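Local coordinates for 2-dehydro-3-deoxy-D-arabinonate dehydratase (Sulfolobus solfataricus, PDB 2Q1C), which catalyses the magnesium- or calcium-dependent dehydration of 2-dehydro-3-deoxy-D-arabinonate to 2,5-dioxopentanoate in pentose oxidation, at residues L141-L146 with S166-E171; Y159-D164 with G280-P285; E145-L150 with I251-T256. All blocks are in the same frame, centred on the assembly; numbering follows the deposited sequence.

Contact 1 (L141-L146 with S166-E171); sequences LPEPEL and SARDLE. With CA (calcium ion), chain B; 2KT (2-ketobutyric acid), chain C.
Glu143 OE1 sits between Ser166 and Arg168 and is held by a water and by Arg89. The water donates to it and in turn accepts from Arg168 NH1 at 2.6 Å, lying in the plane of the guanidinium at its edge, while Arg89 adds a salt bridge. Ser166 OG comes within 3.1 Å of Glu143 OE1, but its own hydrogen bonds run to Lys182 NZ and Asp164 O. The Glu143 chain is fully extended beyond CG (chi2 -174°), which carries the other oxygen out to the metal: Glu143 OE2 binds calcium at 2.2 Å. Together with Glu145 and Asp164 it supplies the acidic metal site of this FAH-family enzyme, where calcium also holds 2-ketobutyric acid. On the backbone, Leu141 and Ser166 form a single antiparallel bridge, a hydrogen-bonded pair with Leu141 N to Ser166 O and Ser166 N to Leu141 O both at 3.0 Å. Ala167 then makes an inverse gamma turn and takes the N-cap position of helix 168-173. On the first turn Arg168, bent at chi2 and chi3, lays CG and NH1 against Leu141 CD1, and Arg168 NE makes a long salt bridge of 3.5 Å to Glu171 OE1.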
loop_
_atom_site.group_PDB
_atom_site.type_symbol
_atom_site.label_atom_id
_atom_site.label_comp_id
_atom_site.label_asym_id
_atom_site.label_seq_id
_atom_site.Cartn_x
_atom_site.Cartn_y
_atom_site.Cartn_z
ATOM N N LEU A 141 -38.915 -12.559 5.110
ATOM C CA LEU A 141 -39.037 -12.164 6.513
ATOM C C LEU A 141 -37.693 -11.791 7.136
ATOM O O LEU A 141 -36.660 -12.342 6.753
ATOM C CB LEU A 141 -39.686 -13.283 7.338
ATOM C CG LEU A 141 -41.157 -13.642 7.101
ATOM C CD1 LEU A 141 -41.544 -14.829 7.970
ATOM C CD2 LEU A 141 -42.084 -12.460 7.368
ATOM N N PRO A 142 -37.702 -10.839 8.091
ATOM C CA PRO A 142 -36.498 -10.573 8.868
ATOM C C PRO A 142 -36.376 -11.549 10.038
ATOM O O PRO A 142 -37.384 -11.912 10.652
ATOM C CB PRO A 142 -36.719 -9.148 9.377
ATOM C CG PRO A 142 -38.202 -9.004 9.477
ATOM C CD PRO A 142 -38.819 -9.955 8.480
ATOM N N GLU A 143 -35.154 -11.977 10.334
ATOM C CA GLU A 143 -34.921 -12.882 11.453
ATOM C C GLU A 143 -34.045 -12.213 12.516
ATOM O O GLU A 143 -32.819 -12.170 12.380
ATOM C CB GLU A 143 -34.336 -14.213 10.970
ATOM C CG GLU A 143 -35.273 -14.999 10.045
ATOM C CD GLU A 143 -34.755 -16.386 9.679
ATOM O OE1 GLU A 143 -35.428 -17.081 8.886
ATOM O OE2 GLU A 143 -33.682 -16.791 10.177
ATOM N N PRO A 144 -34.685 -11.660 13.566
ATOM C CA PRO A 144 -34.001 -10.975 14.666
ATOM C C PRO A 144 -33.162 -11.942 15.495
ATOM O O PRO A 144 -33.696 -12.900 16.062
ATOM C CB PRO A 144 -35.157 -10.405 15.499
ATOM C CG PRO A 144 -36.324 -11.256 15.174
ATOM C CD PRO A 144 -36.149 -11.660 13.745
ATOM N N GLU A 145 -31.857 -11.697 15.551
ATOM C CA GLU A 145 -30.932 -12.638 16.184
ATOM C C GLU A 145 -29.830 -11.963 16.994
ATOM O O GLU A 145 -29.399 -10.852 16.677
ATOM C CB GLU A 145 -30.299 -13.551 15.130
ATOM C CG GLU A 145 -31.300 -14.374 14.336
ATOM C CD GLU A 145 -30.655 -15.303 13.327
ATOM O OE1 GLU A 145 -31.312 -15.609 12.309
ATOM O OE2 GLU A 145 -29.506 -15.741 13.549
ATOM N N LEU A 146 -29.391 -12.645 18.048
ATOM C CA LEU A 146 -28.189 -12.262 18.775
ATOM C C LEU A 146 -26.990 -12.813 18.017
ATOM O O LEU A 146 -26.958 -13.995 17.668
ATOM C CB LEU A 146 -28.215 -12.810 20.206
ATOM C CG LEU A 146 -26.975 -12.626 21.093
ATOM C CD1 LEU A 146 -26.743 -11.159 21.450
ATOM C CD2 LEU A 146 -27.104 -13.467 22.349
ATOM N N SER A 166 -34.309 -13.425 5.211
ATOM C CA SER A 166 -34.529 -14.719 4.554
ATOM C C SER A 166 -35.748 -14.719 3.629
ATOM O O SER A 166 -36.866 -14.421 4.061
ATOM C CB SER A 166 -34.686 -15.829 5.602
ATOM O OG SER A 166 -33.703 -15.735 6.620
ATOM N N ALA A 167 -35.523 -15.063 2.360
ATOM C CA ALA A 167 -36.602 -15.224 1.385
ATOM C C ALA A 167 -37.307 -16.558 1.628
ATOM O O ALA A 167 -37.073 -17.542 0.917
ATOM C CB ALA A 167 -36.059 -15.141 -0.032
ATOM N N ARG A 168 -38.182 -16.564 2.632
ATOM C CA ARG A 168 -38.798 -17.781 3.169
ATOM C C ARG A 168 -39.578 -18.635 2.169
ATOM O O ARG A 168 -39.686 -19.851 2.345
ATOM C CB ARG A 168 -39.690 -17.436 4.362
ATOM C CG ARG A 168 -38.934 -17.042 5.626
ATOM C CD ARG A 168 -38.195 -18.225 6.241
ATOM N NE ARG A 168 -39.094 -19.343 6.519
ATOM C CZ ARG A 168 -39.849 -19.449 7.609
ATOM N NH1 ARG A 168 -39.820 -18.506 8.545
ATOM N NH2 ARG A 168 -40.640 -20.503 7.764
ATOM N N ASP A 169 -40.123 -18.004 1.132
ATOM C CA ASP A 169 -40.903 -18.728 0.128
ATOM C C ASP A 169 -40.045 -19.659 -0.730
ATOM O O ASP A 169 -40.503 -20.728 -1.137
ATOM C CB ASP A 169 -41.722 -17.764 -0.744
ATOM C CG ASP A 169 -40.860 -16.760 -1.492
ATOM O OD1 ASP A 169 -39.904 -16.211 -0.896
ATOM O OD2 ASP A 169 -41.155 -16.509 -2.682
ATOM N N LEU A 170 -38.803 -19.257 -0.986
ATOM C CA LEU A 170 -37.864 -20.064 -1.766
ATOM C C LEU A 170 -37.361 -21.270 -0.973
ATOM O O LEU A 170 -37.129 -22.344 -1.535
ATOM C CB LEU A 170 -36.678 -19.215 -2.229
ATOM C CG LEU A 170 -36.953 -17.969 -3.074
ATOM C CD1 LEU A 170 -35.643 -17.266 -3.390
ATOM C CD2 LEU A 170 -37.707 -18.307 -4.357
ATOM N N GLU A 171 -37.188 -21.071 0.332
ATOM C CA GLU A 171 -36.792 -22.127 1.253
ATOM C C GLU A 171 -37.883 -23.199 1.340
ATOM O O GLU A 171 -37.595 -24.395 1.267
ATOM C CB GLU A 171 -36.508 -21.525 2.633
ATOM C CG GLU A 171 -36.147 -22.526 3.718
ATOM C CD GLU A 171 -36.028 -21.890 5.096
ATOM O OE1 GLU A 171 -36.073 -20.642 5.196
ATOM O OE2 GLU A 171 -35.885 -22.641 6.085
HETATM CA CA CA B . -31.603 -17.393 10.798
HETATM C C4 2KT C . -32.904 -21.598 8.930
HETATM C C3 2KT C . -32.795 -21.618 10.207
HETATM C C2 2KT C . -32.674 -20.457 10.692
HETATM O O3 2KT C . -32.255 -19.540 9.995
HETATM C C 2KT C . -32.991 -20.215 11.974
HETATM O OXT 2KT C . -33.414 -21.139 12.704
HETATM O O 2KT C . -32.855 -19.053 12.425
HETATM O O HOH W 1 -38.473 -16.371 9.064
HETATM O O HOH W 2 -29.541 -18.035 11.962
#

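Contact 2 (Y159-D164 with G280-P285); sequences YTIMDD and GTLITP. With CA (calcium ion), chain B.
Apolar packing carries most of the contact, with Ile161 against Leu282 at its middle. The two side chains slide past each other in opposite directions, and Ile161 CG2 rests 4.1 Å from Leu282 CB. Ile161 holds CG1 beside its own backbone N (chi1 -55°), and that branch ends with Ile161 CD1 over the backbone of Gly280, 3.4 Å from Gly280 O. From the other strand, Leu282 CD2 comes up to Ile161 O at 4.0 Å.

The polar link is indirect. Asp163 OD2 and Thr284 OG1 are 4.5 Å apart, and one water joins them, donating to Asp163 OD2 at 2.7 Å and hydrogen-bonded to Thr284 OG1 at 2.6 Å. No direct hydrogen bond crosses between the strands. Metal binding belongs to the end of 159-164, where Asp164 OD2 ligates calcium at 2.3 Å and is also hydrogen-bonded to Lys182 NZ, while OD1 forms a salt bridge with Lys118.

The axes of the two segments approach to 7.9 Å and cross at -29°, consistent with aligned face-to-face packing of two beta sheets. Strand 156-164 lies between strands 144-150 and 188-196 in one; strand 280-288 lies between 131-133 and 271-276 in the other. Ile274 and Ile276 of strand 271-276 also pack on Ile161, so it is lodged against two adjacent strands.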
loop_
_atom_site.group_PDB
_atom_site.type_symbol
_atom_site.label_atom_id
_atom_site.label_comp_id
_atom_site.label_asym_id
_atom_site.label_seq_id
_atom_site.Cartn_x
_atom_site.Cartn_y
_atom_site.Cartn_z
ATOM N N TYR A 159 -20.765 -8.824 21.228
ATOM C CA TYR A 159 -22.135 -9.117 20.799
ATOM C C TYR A 159 -22.724 -7.976 19.975
ATOM O O TYR A 159 -22.367 -6.813 20.167
ATOM C CB TYR A 159 -23.040 -9.369 22.008
ATOM C CG TYR A 159 -22.588 -10.485 22.921
ATOM C CD1 TYR A 159 -23.122 -11.768 22.801
ATOM C CD2 TYR A 159 -21.638 -10.255 23.919
ATOM C CE1 TYR A 159 -22.715 -12.796 23.642
ATOM C CE2 TYR A 159 -21.222 -11.276 24.763
ATOM C CZ TYR A 159 -21.765 -12.542 24.619
ATOM O OH TYR A 159 -21.355 -13.554 25.455
ATOM N N THR A 160 -23.628 -8.321 19.063
ATOM C CA THR A 160 -24.376 -7.334 18.285
ATOM C C THR A 160 -25.760 -7.868 17.898
ATOM O O THR A 160 -26.039 -9.060 18.048
ATOM C CB THR A 160 -23.588 -6.870 17.021
ATOM O OG1 THR A 160 -24.240 -5.738 16.427
ATOM C CG2 THR A 160 -23.472 -7.993 15.990
ATOM N N ILE A 161 -26.621 -6.972 17.420
ATOM C CA ILE A 161 -27.911 -7.341 16.844
ATOM C C ILE A 161 -27.699 -7.651 15.366
ATOM O O ILE A 161 -27.051 -6.874 14.664
ATOM C CB ILE A 161 -28.925 -6.178 16.957
ATOM C CG1 ILE A 161 -29.060 -5.706 18.408
ATOM C CG2 ILE A 161 -30.277 -6.582 16.378
ATOM C CD1 ILE A 161 -29.526 -4.270 18.546
ATOM N N MET A 162 -28.242 -8.769 14.888
ATOM C CA MET A 162 -28.181 -9.082 13.458
ATOM C C MET A 162 -29.535 -9.460 12.867
ATOM O O MET A 162 -30.312 -10.196 13.480
ATOM C CB MET A 162 -27.138 -10.170 13.158
ATOM C CG MET A 162 -27.060 -10.575 11.678
ATOM S SD MET A 162 -25.533 -11.381 11.166
ATOM C CE MET A 162 -24.403 -9.994 11.090
ATOM N N ASP A 163 -29.799 -8.943 11.668
ATOM C CA ASP A 163 -30.967 -9.321 10.886
ATOM C C ASP A 163 -30.539 -10.282 9.780
ATOM O O ASP A 163 -29.875 -9.886 8.818
ATOM C CB ASP A 163 -31.642 -8.076 10.292
ATOM C CG ASP A 163 -33.022 -8.365 9.690
ATOM O OD1 ASP A 163 -33.341 -9.535 9.382
ATOM O OD2 ASP A 163 -33.795 -7.399 9.514
ATOM N N ASP A 164 -30.911 -11.550 9.938
ATOM C CA ASP A 164 -30.736 -12.551 8.894
ATOM C C ASP A 164 -31.970 -12.508 7.991
ATOM O O ASP A 164 -32.983 -13.153 8.267
ATOM C CB ASP A 164 -30.519 -13.940 9.517
ATOM C CG ASP A 164 -30.583 -15.075 8.497
ATOM O OD1 ASP A 164 -30.375 -14.842 7.287
ATOM O OD2 ASP A 164 -30.849 -16.219 8.915
ATOM N N GLY A 280 -28.879 -2.125 22.017
ATOM C CA GLY A 280 -29.592 -0.989 21.437
ATOM C C GLY A 280 -30.724 -1.419 20.525
ATOM O O GLY A 280 -31.332 -2.473 20.730
ATOM N N THR A 281 -31.006 -0.597 19.518
ATOM C CA THR A 281 -32.045 -0.897 18.537
ATOM C C THR A 281 -31.533 -0.663 17.114
ATOM O O THR A 281 -31.074 0.431 16.781
ATOM C CB THR A 281 -33.337 -0.076 18.804
ATOM O OG1 THR A 281 -33.848 -0.397 20.103
ATOM C CG2 THR A 281 -34.411 -0.379 17.763
ATOM N N LEU A 282 -31.609 -1.707 16.290
ATOM C CA LEU A 282 -31.184 -1.640 14.896
ATOM C C LEU A 282 -32.369 -1.322 13.984
ATOM O O LEU A 282 -33.352 -2.067 13.941
ATOM C CB LEU A 282 -30.509 -2.955 14.478
ATOM C CG LEU A 282 -29.900 -3.070 13.073
ATOM C CD1 LEU A 282 -28.640 -2.227 12.930
ATOM C CD2 LEU A 282 -29.601 -4.523 12.744
ATOM N N ILE A 283 -32.262 -0.211 13.259
ATOM C CA ILE A 283 -33.328 0.256 12.373
ATOM C C ILE A 283 -32.840 0.275 10.924
ATOM O O ILE A 283 -31.902 0.999 10.586
ATOM C CB ILE A 283 -33.836 1.670 12.787
ATOM C CG1 ILE A 283 -34.338 1.672 14.237
ATOM C CG2 ILE A 283 -34.927 2.155 11.836
ATOM C CD1 ILE A 283 -34.381 3.050 14.881
ATOM N N THR A 284 -33.477 -0.529 10.076
ATOM C CA THR A 284 -33.129 -0.589 8.657
ATOM C C THR A 284 -34.378 -0.519 7.784
ATOM O O THR A 284 -35.284 -1.338 7.935
ATOM C CB THR A 284 -32.336 -1.878 8.291
ATOM O OG1 THR A 284 -33.089 -3.038 8.664
ATOM C CG2 THR A 284 -30.971 -1.907 8.978
ATOM N N PRO A 285 -34.441 0.477 6.882
ATOM C CA PRO A 285 -35.504 0.526 5.879
ATOM C C PRO A 285 -35.415 -0.634 4.885
ATOM O O PRO A 285 -34.368 -1.273 4.775
ATOM C CB PRO A 285 -35.267 1.866 5.171
ATOM C CG PRO A 285 -33.847 2.203 5.437
ATOM C CD PRO A 285 -33.535 1.637 6.784
HETATM CA CA CA B . -31.603 -17.393 10.798
HETATM O O HOH W 3 -33.097 -4.924 10.480
HETATM O O HOH W 2 -29.541 -18.035 11.962
#

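Contact 3 (E145-L150 with I251-T256); sequences ELAVVL and ILTTGT. With CA (calcium ion), chain B; 2KT (2-ketobutyric acid), chain C.
Glu145 reaches across to the 251-256 segment and meets residues 253-256 with nearly every atom of its side chain. Glu145 CB lies 3.1 Å from Thr253 OG1, and Glu145 CG passes over the backbone of Gly255, 3.4 Å from Gly255 C. The chain stays extended beyond CG (chi2 -178°) and brings the carboxylate to the calcium, which Glu145 OE1 binds at 2.4 Å. OE2 is the heavily used acceptor: Thr253 OG1 donates to Glu145 OE2 at 2.5 Å. Gly255 N donates to the same Glu145 OE2 at 2.8 Å. The two donors come from opposite faces of the carboxylate plane, 54° and 62° out of it. A water bound to calcium also donates to OE2. The Thr253 hydroxyl and the Gly255 amide thus act as a second shell that should limit rotation of the carboxylate and steady its metal-bound oxygen.

Beyond Gly255 the chain runs straight into the ligand site: Thr256 N donates to O of 2-ketobutyric acid at 3.1 Å, in keeping with its role in substrate binding. Its hydroxyl is held by Pro144 O. One residue further along 145-150, Leu146 O takes two bonds from a single residue, Thr254 OG1 at 2.6 Å and Thr254 N at 3.0 Å, which ties Thr254 to 145-150 by backbone and side chain together.

From there on the pairing is regular antiparallel ladder. Val148 and Leu252 are a hydrogen-bonded pair, flanked by the non-hydrogen-bonded pairs Ala147-Thr253 and Val149-Ile251. Ala147 CB and Val149 CG2 both pack on Ile251, where they meet Met162 of strand 156-164 and Ile194 and Phe190 of strand 188-196. Leu150 and Leu252 pack on helix 233-241, while strand 156-164 pairs along the other edge of 144-150.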
loop_
_atom_site.group_PDB
_atom_site.type_symbol
_atom_site.label_atom_id
_atom_site.label_comp_id
_atom_site.label_asym_id
_atom_site.label_seq_id
_atom_site.Cartn_x
_atom_site.Cartn_y
_atom_site.Cartn_z
ATOM N N GLU A 145 -31.857 -11.697 15.551
ATOM C CA GLU A 145 -30.932 -12.638 16.184
ATOM C C GLU A 145 -29.830 -11.963 16.994
ATOM O O GLU A 145 -29.399 -10.852 16.677
ATOM C CB GLU A 145 -30.299 -13.551 15.130
ATOM C CG GLU A 145 -31.300 -14.374 14.336
ATOM C CD GLU A 145 -30.655 -15.303 13.327
ATOM O OE1 GLU A 145 -31.312 -15.609 12.309
ATOM O OE2 GLU A 145 -29.506 -15.741 13.549
ATOM N N LEU A 146 -29.391 -12.645 18.048
ATOM C CA LEU A 146 -28.189 -12.262 18.775
ATOM C C LEU A 146 -26.990 -12.813 18.017
ATOM O O LEU A 146 -26.958 -13.995 17.668
ATOM C CB LEU A 146 -28.215 -12.810 20.206
ATOM C CG LEU A 146 -26.975 -12.626 21.093
ATOM C CD1 LEU A 146 -26.743 -11.159 21.450
ATOM C CD2 LEU A 146 -27.104 -13.467 22.349
ATOM N N ALA A 147 -26.013 -11.952 17.757
ATOM C CA ALA A 147 -24.837 -12.342 16.990
ATOM C C ALA A 147 -23.549 -12.105 17.771
ATOM O O ALA A 147 -23.433 -11.124 18.511
ATOM C CB ALA A 147 -24.806 -11.605 15.664
ATOM N N VAL A 148 -22.589 -13.011 17.604
ATOM C CA VAL A 148 -21.284 -12.883 18.255
ATOM C C VAL A 148 -20.167 -12.573 17.261
ATOM O O VAL A 148 -20.152 -13.098 16.143
ATOM C CB VAL A 148 -20.905 -14.141 19.088
ATOM C CG1 VAL A 148 -21.674 -14.165 20.394
ATOM C CG2 VAL A 148 -21.128 -15.433 18.291
ATOM N N VAL A 149 -19.244 -11.709 17.679
ATOM C CA VAL A 149 -18.017 -11.447 16.924
ATOM C C VAL A 149 -16.906 -12.356 17.461
ATOM O O VAL A 149 -16.656 -12.406 18.670
ATOM C CB VAL A 149 -17.597 -9.955 16.992
ATOM C CG1 VAL A 149 -16.371 -9.696 16.126
ATOM C CG2 VAL A 149 -18.742 -9.058 16.551
ATOM N N LEU A 150 -16.255 -13.074 16.550
ATOM C CA LEU A 150 -15.275 -14.099 16.899
ATOM C C LEU A 150 -13.874 -13.752 16.410
ATOM O O LEU A 150 -13.715 -13.001 15.445
ATOM C CB LEU A 150 -15.698 -15.439 16.287
ATOM C CG LEU A 150 -16.646 -16.417 16.999
ATOM C CD1 LEU A 150 -17.510 -15.790 18.096
ATOM C CD2 LEU A 150 -17.510 -17.138 15.968
ATOM N N ILE A 251 -18.453 -12.926 12.154
ATOM C CA ILE A 251 -19.694 -12.850 12.913
ATOM C C ILE A 251 -20.489 -14.143 12.764
ATOM O O ILE A 251 -20.701 -14.632 11.651
ATOM C CB ILE A 251 -20.561 -11.625 12.516
ATOM C CG1 ILE A 251 -19.876 -10.322 12.938
ATOM C CG2 ILE A 251 -21.939 -11.708 13.167
ATOM C CD1 ILE A 251 -20.564 -9.048 12.444
ATOM N N LEU A 252 -20.901 -14.698 13.901
ATOM C CA LEU A 252 -21.828 -15.822 13.928
ATOM C C LEU A 252 -23.165 -15.360 14.494
ATOM O O LEU A 252 -23.223 -14.784 15.586
ATOM C CB LEU A 252 -21.266 -16.987 14.754
ATOM C CG LEU A 252 -22.140 -18.240 14.911
ATOM C CD1 LEU A 252 -22.377 -18.947 13.578
ATOM C CD2 LEU A 252 -21.528 -19.197 15.920
ATOM N N THR A 253 -24.232 -15.611 13.741
ATOM C CA THR A 253 -25.581 -15.261 14.177
ATOM C C THR A 253 -26.319 -16.508 14.686
ATOM O O THR A 253 -26.356 -17.540 14.008
ATOM C CB THR A 253 -26.357 -14.478 13.080
ATOM O OG1 THR A 253 -27.632 -14.071 13.583
ATOM C CG2 THR A 253 -26.543 -15.299 11.814
ATOM N N THR A 254 -26.893 -16.401 15.884
ATOM C CA THR A 254 -27.261 -17.580 16.687
ATOM C C THR A 254 -28.643 -18.206 16.457
ATOM O O THR A 254 -29.037 -19.117 17.190
ATOM C CB THR A 254 -27.096 -17.303 18.198
ATOM O OG1 THR A 254 -27.925 -16.198 18.572
ATOM C CG2 THR A 254 -25.642 -16.993 18.538
ATOM N N GLY A 255 -29.377 -17.732 15.451
ATOM C CA GLY A 255 -30.714 -18.264 15.165
ATOM C C GLY A 255 -31.833 -17.431 15.763
ATOM O O GLY A 255 -31.630 -16.726 16.756
ATOM N N THR A 256 -33.015 -17.516 15.155
ATOM C CA THR A 256 -34.165 -16.706 15.568
ATOM C C THR A 256 -35.264 -17.512 16.268
ATOM O O THR A 256 -35.320 -18.739 16.159
ATOM C CB THR A 256 -34.770 -15.922 14.372
ATOM O OG1 THR A 256 -35.677 -14.925 14.858
ATOM C CG2 THR A 256 -35.502 -16.855 13.404
HETATM CA CA CA B . -31.603 -17.393 10.798
HETATM C C4 2KT C . -32.904 -21.598 8.930
HETATM C C3 2KT C . -32.795 -21.618 10.207
HETATM C C2 2KT C . -32.674 -20.457 10.692
HETATM O O3 2KT C . -32.255 -19.540 9.995
HETATM C C 2KT C . -32.991 -20.215 11.974
HETATM O OXT 2KT C . -33.414 -21.139 12.704
HETATM O O 2KT C . -32.855 -19.053 12.425
HETATM O O HOH W 2 -29.541 -18.035 11.962
#

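How the contacts relate
Of the strands involved, 144-150 comes first from the N terminus and turns back into strand 156-164, its antiparallel neighbour. Contact 1 closes the loop that contains this hairpin, joining the approach to 144-150 with the start of helix 168-173. Contact 3 starts from the same stretch, sharing Glu145 and Leu146, but closes much later, bringing strand 250-253 alongside. Contact 2 crosses both: it starts between the segments of each and closes the long loop from 156-164 to 280-288. Contacts 1 and 3 gather round calcium and 2-ketobutyric acid; contact 2 reaches the metal through Asp164 and joins the five-stranded sheet to the strands of the metal site.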